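Local coordinates for protein EH1AB1 (Metagenome, PDB 6I8F) that hydrolyses carboxylic esters, probably through a serine nucleophile, as an alpha/beta-hydrolase-fold enzyme recovered from the metagenome of Lake Arreo, at residues G71-I79 with D146-H154. Sequence-based numbering, arbitrary orientation.
Sequences GFAGPASEI and DDGIAAFRH
Phe-72 and His-154 lie one over the other in an offset stack, ring centroids 4.0 Å apart and planes 15° from parallel. The closest atoms are Phe-72 CG and His-154 CD2, 3.4 Å apart, with the imidazole CD2 sitting above the middle of the phenyl ring. The two side chains run past each other in opposite senses: the far end of the imidazole, NE2, reaches Phe-72 CB, while His-154 CB rests over the phenyl face near CE1 in a CH-pi contact. Phe-72 has CG tucked between its own N and C (chi1 56°), which aims the ring at the helix, one face against the imidazole; His-154 meets it in an extended conformation, CG trans to N (chi1 180°). The far edge of the phenyl, at CZ, meets Ala-151 CA at 3.6 Å, with Ala-151 CB also at that edge, in the ring plane.

Further back along the helix, the Pro-75 ring packs on Ala-150, CD to CB 3.6 Å. Ile-79 sends CD1 across Asp-147, 4.0 Å from CG. No direct hydrogen bond joins the segments; a water does, donating to Asp-147 OD2 (2.7 Å) and to Ser-77 OG while accepting from Ala-76 N. Asp-147 OD1 makes a salt bridge with Arg-134.

The edge hairpin of strands 66-73 and 78-85 thus lays its turn end against helix 143-157, which flanks the central mixed sheet of the alpha/beta-hydrolase fold. Ile-79 and Ala-151 both touch Ile-131 of strand 127-132, while Phe-152 turns from the hairpin to pack on strand 94-100 and helix 176-190.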
loop_
_atom_site.group_PDB
_atom_site.type_symbol
_atom_site.label_atom_id
_atom_site.label_comp_id
_atom_site.label_asym_id
_atom_site.label_seq_id
_atom_site.Cartn_x
_atom_site.Cartn_y
_atom_site.Cartn_z
ATOM N N GLY A 71 -0.429 -20.365 26.223
ATOM C CA GLY A 71 0.402 -19.359 26.877
ATOM C C GLY A 71 1.836 -19.839 26.971
ATOM O O GLY A 71 2.104 -21.009 26.761
ATOM N N PHE A 72 2.760 -18.920 27.255
ATOM C CA PHE A 72 4.137 -19.264 27.561
ATOM C C PHE A 72 4.641 -18.288 28.628
ATOM O O PHE A 72 3.998 -17.283 28.901
ATOM C CB PHE A 72 5.003 -19.235 26.300
ATOM C CG PHE A 72 4.950 -17.919 25.573
ATOM C CD1 PHE A 72 5.741 -16.855 25.976
ATOM C CD2 PHE A 72 4.081 -17.735 24.511
ATOM C CE1 PHE A 72 5.672 -15.637 25.324
ATOM C CE2 PHE A 72 4.019 -16.517 23.854
ATOM C CZ PHE A 72 4.801 -15.465 24.276
ATOM N N ALA A 73 5.791 -18.610 29.228
ATOM C CA ALA A 73 6.355 -17.820 30.316
ATOM C C ALA A 73 6.922 -16.523 29.743
ATOM O O ALA A 73 7.834 -16.555 28.940
ATOM C CB ALA A 73 7.421 -18.615 31.028
ATOM N N GLY A 74 6.344 -15.393 30.142
ATOM C CA GLY A 74 6.888 -14.091 29.799
ATOM C C GLY A 74 7.893 -13.644 30.853
ATOM O O GLY A 74 8.207 -14.415 31.758
ATOM N N PRO A 75 8.392 -12.387 30.794
ATOM C CA PRO A 75 9.371 -11.897 31.768
ATOM C C PRO A 75 8.878 -11.956 33.224
ATOM O O PRO A 75 9.648 -12.276 34.107
ATOM C CB PRO A 75 9.614 -10.431 31.373
ATOM C CG PRO A 75 9.141 -10.331 29.938
ATOM C CD PRO A 75 8.046 -11.366 29.793
ATOM N N ALA A 76 7.605 -11.631 33.456
ATOM C CA ALA A 76 7.097 -11.493 34.807
ATOM C C ALA A 76 5.713 -12.133 34.978
ATOM O O ALA A 76 5.064 -11.897 35.992
ATOM C CB ALA A 76 7.059 -10.027 35.155
ATOM N N SER A 77 5.266 -12.937 34.006
ATOM C CA SER A 77 3.931 -13.536 34.036
ATOM C C SER A 77 3.770 -14.490 32.853
ATOM O O SER A 77 4.640 -14.601 31.995
ATOM C CB SER A 77 2.828 -12.491 34.019
ATOM O OG SER A 77 2.627 -11.969 32.709
ATOM N N GLU A 78 2.628 -15.171 32.829
ATOM C CA GLU A 78 2.192 -15.883 31.653
ATOM C C GLU A 78 1.795 -14.840 30.598
ATOM O O GLU A 78 1.247 -13.786 30.927
ATOM C CB GLU A 78 1.032 -16.820 31.993
ATOM C CG GLU A 78 0.798 -17.879 30.938
ATOM C CD GLU A 78 -0.566 -18.540 30.983
ATOM O OE1 GLU A 78 -1.436 -18.065 31.739
ATOM O OE2 GLU A 78 -0.753 -19.529 30.253
ATOM N N ILE A 79 2.137 -15.119 29.341
ATOM C CA ILE A 79 1.583 -14.390 28.212
ATOM C C ILE A 79 0.755 -15.376 27.396
ATOM O O ILE A 79 1.258 -16.403 26.979
ATOM C CB ILE A 79 2.679 -13.729 27.363
ATOM C CG1 ILE A 79 3.513 -12.748 28.192
ATOM C CG2 ILE A 79 2.063 -13.058 26.138
ATOM C CD1 ILE A 79 4.831 -12.392 27.545
ATOM N N ASP A 146 7.603 -4.690 27.340
ATOM C CA ASP A 146 8.434 -5.828 27.724
ATOM C C ASP A 146 7.784 -7.133 27.248
ATOM O O ASP A 146 8.466 -7.983 26.680
ATOM C CB ASP A 146 8.697 -5.877 29.233
ATOM C CG ASP A 146 9.714 -4.853 29.729
ATOM O OD1 ASP A 146 10.398 -4.234 28.900
ATOM O OD2 ASP A 146 9.809 -4.681 30.942
ATOM N N ASP A 147 6.476 -7.278 27.485
ATOM C CA ASP A 147 5.726 -8.469 27.067
ATOM C C ASP A 147 5.704 -8.574 25.541
ATOM O O ASP A 147 5.851 -9.658 25.000
ATOM C CB ASP A 147 4.298 -8.455 27.620
ATOM C CG ASP A 147 4.219 -8.789 29.098
ATOM O OD1 ASP A 147 3.102 -8.779 29.636
ATOM O OD2 ASP A 147 5.283 -9.047 29.705
ATOM N N GLY A 148 5.498 -7.444 24.858
ATOM C CA GLY A 148 5.436 -7.429 23.389
ATOM C C GLY A 148 6.732 -7.949 22.784
ATOM O O GLY A 148 6.741 -8.799 21.891
ATOM N N ILE A 149 7.840 -7.422 23.300
ATOM C CA ILE A 149 9.164 -7.842 22.900
ATOM C C ILE A 149 9.356 -9.328 23.236
ATOM O O ILE A 149 9.805 -10.076 22.374
ATOM C CB ILE A 149 10.239 -6.936 23.527
ATOM C CG1 ILE A 149 10.130 -5.506 22.986
ATOM C CG2 ILE A 149 11.629 -7.518 23.300
ATOM C CD1 ILE A 149 10.908 -4.479 23.783
ATOM N N ALA A 150 9.007 -9.758 24.458
ATOM C CA ALA A 150 9.243 -11.164 24.858
ATOM C C ALA A 150 8.428 -12.114 23.963
ATOM O O ALA A 150 8.904 -13.184 23.603
ATOM C CB ALA A 150 8.937 -11.389 26.322
ATOM N N ALA A 151 7.205 -11.713 23.603
ATOM C CA ALA A 151 6.341 -12.538 22.734
ATOM C C ALA A 151 7.012 -12.777 21.372
ATOM O O ALA A 151 7.047 -13.914 20.868
ATOM C CB ALA A 151 4.996 -11.878 22.570
ATOM N N PHE A 152 7.545 -11.708 20.773
ATOM C CA PHE A 152 8.192 -11.817 19.467
ATOM C C PHE A 152 9.450 -12.692 19.553
ATOM O O PHE A 152 9.653 -13.589 18.725
ATOM C CB PHE A 152 8.551 -10.453 18.872
ATOM C CG PHE A 152 9.406 -10.609 17.644
ATOM C CD1 PHE A 152 8.854 -11.077 16.464
ATOM C CD2 PHE A 152 10.775 -10.415 17.702
ATOM C CE1 PHE A 152 9.653 -11.311 15.354
ATOM C CE2 PHE A 152 11.572 -10.639 16.589
ATOM C CZ PHE A 152 11.007 -11.079 15.414
ATOM N N ARG A 153 10.308 -12.423 20.543
ATOM C CA ARG A 153 11.556 -13.206 20.709
ATOM C C ARG A 153 11.196 -14.690 20.908
ATOM O O ARG A 153 11.803 -15.558 20.322
ATOM C CB ARG A 153 12.388 -12.675 21.882
ATOM C CG ARG A 153 13.047 -11.322 21.658
ATOM C CD ARG A 153 13.963 -10.940 22.812
ATOM N NE ARG A 153 14.737 -9.728 22.550
ATOM C CZ ARG A 153 15.117 -8.833 23.472
ATOM N NH1 ARG A 153 14.686 -8.931 24.722
ATOM N NH2 ARG A 153 15.918 -7.833 23.135
ATOM N N HIS A 154 10.178 -14.970 21.727
ATOM C CA HIS A 154 9.795 -16.351 22.053
ATOM C C HIS A 154 9.271 -17.094 20.811
ATOM O O HIS A 154 9.635 -18.248 20.555
ATOM C CB HIS A 154 8.762 -16.367 23.179
ATOM C CG HIS A 154 8.331 -17.745 23.553
ATOM N ND1 HIS A 154 9.085 -18.551 24.391
ATOM C CD2 HIS A 154 7.262 -18.478 23.175
ATOM C CE1 HIS A 154 8.480 -19.714 24.535
ATOM N NE2 HIS A 154 7.354 -19.694 23.799
HETATM O O HOH W 1 5.491 -11.051 31.505
#